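Local coordinates for protein nucleoside diphosphate kinase (PDB 3ZTP) that probably transfers the gamma phosphate of ATP to nucleoside diphosphates through a phosphohistidine intermediate, supplying the nucleoside triphosphates other than ATP, at residues P44-E49 with I132-S137. Sequence-based numbering, arbitrary orientation.
Sequences PEKAGE and ICFIFS
The ring of Phe134 meets the helix of residues 44-49 obliquely, with its far end between Lys46 and Glu49. Phe134 CZ lies 3.6 Å from Lys46 O and also 3.6 Å from Glu49 CB. In one of its two conformers, Ile135 CD1 sits at the ring edge, in plane. Phe134 CE1 is 3.7 Å from Lys46 O, and Lys46 CD is 4.0 Å from Phe134 CZ. Phe134 CE2 is 3.8 Å from Glu49 CB. The Glu49 carboxylate stands nearly upright to the ring, the two planes 83° apart, and its OE1 is 3.7 Å from Phe134 CZ. With CG of Phe134 anti to the backbone N (chi1 -161°), the ring reaches across to the other helix. The Lys46 chain bends at chi2 (-70°), which sets CD off the outer end of the ring, out of its plane, and turns the ammonium further from that plane. Lys46 NZ forms a long salt bridge to Glu49 OE1 (3.6 Å) and hydrogen bonds to Ile141 O and Gly138 O of the second subunit. A leucine here lacks the outer ring atoms that meet Lys46 O and Glu49 CB, and would probably leave a gap between the two helices.

The contact is packing of one ring against a helix surface. It joins helix 44-50 to the end of helix 125-135 in the NDP kinase fold. A hydrogen bond between Glu49 O and Tyr130 OH ties the same two helices. Ile132, Ile135 and Phe136 pack on strands 3-10 and 72-78 of the antiparallel sheet. Leu139 of the second subunit packs on Phe134, and Cys133 forms a disulfide with Cys133 of that subunit, so the contact is part of a subunit interface of the tetramer, with helix 125-135 between the sheet and the neighbouring chain.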
# COMPACT_ATOMS: atom_id res chain seq x y z
N PRO A 44 -14.72 9.55 -4.86
CA PRO A 44 -15.19 10.92 -4.73
C PRO A 44 -14.98 11.48 -3.32
O PRO A 44 -14.60 12.64 -3.16
CB PRO A 44 -16.69 10.81 -5.09
CG PRO A 44 -16.74 9.66 -6.06
CD PRO A 44 -15.72 8.68 -5.50
N GLU A 45 -15.18 10.66 -2.30
CA GLU A 45 -14.99 11.11 -0.95
C GLU A 45 -13.54 11.52 -0.68
O GLU A 45 -13.28 12.57 -0.08
CB GLU A 45 -15.42 9.98 -0.01
CG GLU A 45 -16.92 9.59 -0.10
CD GLU A 45 -17.39 9.02 -1.47
OE1 GLU A 45 -16.73 8.15 -2.10
OE2 GLU A 45 -18.49 9.44 -1.92
N LYS A 46 -12.60 10.70 -1.12
CA LYS A 46 -11.17 10.99 -0.91
C LYS A 46 -10.72 12.21 -1.71
O LYS A 46 -9.95 13.02 -1.21
CB LYS A 46 -10.28 9.77 -1.20
CG LYS A 46 -10.39 8.62 -0.21
CD LYS A 46 -9.82 8.94 1.13
CE LYS A 46 -9.96 7.75 2.08
NZ LYS A 46 -9.58 8.21 3.41
N ALA A 47 -11.18 12.35 -2.96
CA ALA A 47 -10.86 13.56 -3.71
C ALA A 47 -11.38 14.81 -3.00
O ALA A 47 -10.70 15.83 -2.93
CB ALA A 47 -11.44 13.47 -5.09
N GLY A 48 -12.58 14.72 -2.44
CA GLY A 48 -13.15 15.83 -1.69
C GLY A 48 -12.35 16.21 -0.45
O GLY A 48 -12.18 17.40 -0.13
N GLU A 49 -11.85 15.19 0.26
CA GLU A 49 -11.00 15.43 1.42
C GLU A 49 -9.66 16.03 1.02
O GLU A 49 -9.16 16.92 1.68
CB GLU A 49 -10.76 14.12 2.18
CG GLU A 49 -12.01 13.60 2.88
CD GLU A 49 -11.79 12.25 3.55
OE1 GLU A 49 -10.68 11.68 3.50
OE2 GLU A 49 -12.78 11.77 4.15
N ILE A 132 1.22 15.46 0.58
CA ILE A 132 2.10 14.28 0.55
C ILE A 132 1.57 13.23 1.50
O ILE A 132 1.45 12.07 1.09
CB ILE A 132 3.53 14.68 0.88
CG1 ILE A 132 4.11 15.51 -0.26
CG2 ILE A 132 4.37 13.44 1.12
CD1 ILE A 132 5.45 16.16 0.07
N CYS A 133 1.25 13.59 2.74
CA CYS A 133 0.72 12.62 3.70
C CYS A 133 -0.63 12.06 3.27
O CYS A 133 -0.99 10.93 3.63
CB CYS A 133 0.61 13.26 5.08
SG CYS A 133 2.22 13.47 5.88
N PHE A 134 -1.41 12.83 2.53
CA PHE A 134 -2.69 12.31 2.12
C PHE A 134 -2.52 11.10 1.20
O PHE A 134 -3.31 10.15 1.24
CB PHE A 134 -3.54 13.37 1.42
CG PHE A 134 -4.99 13.02 1.40
CD1 PHE A 134 -5.55 12.22 0.42
CD2 PHE A 134 -5.79 13.44 2.43
CE1 PHE A 134 -6.90 11.87 0.46
CE2 PHE A 134 -7.14 13.11 2.47
CZ PHE A 134 -7.68 12.31 1.49
N ILE A 135 -1.51 11.14 0.34
CA ILE A 135 -1.33 10.13 -0.70
C ILE A 135 -0.32 9.05 -0.32
O ILE A 135 -0.51 7.89 -0.65
CB ILE A 135 -0.84 10.82 -2.01
CG1 ILE A 135 -1.84 11.91 -2.45
CG2 ILE A 135 -0.61 9.80 -3.12
CD1 ILE A 135 -3.27 11.41 -2.64
N PHE A 136 0.75 9.44 0.37
CA PHE A 136 1.88 8.56 0.65
C PHE A 136 2.23 8.54 2.12
O PHE A 136 2.43 9.59 2.71
CB PHE A 136 3.15 9.06 -0.08
CG PHE A 136 3.09 8.96 -1.58
CD1 PHE A 136 3.14 7.74 -2.22
CD2 PHE A 136 2.98 10.11 -2.33
CE1 PHE A 136 3.11 7.68 -3.61
CE2 PHE A 136 2.99 10.06 -3.72
CZ PHE A 136 3.02 8.85 -4.35
N SER A 137 2.41 7.35 2.67
CA SER A 137 2.99 7.25 4.01
C SER A 137 4.50 7.40 3.93
O SER A 137 5.12 7.28 2.85
CB SER A 137 2.70 5.89 4.62
OG SER A 137 3.45 4.89 3.97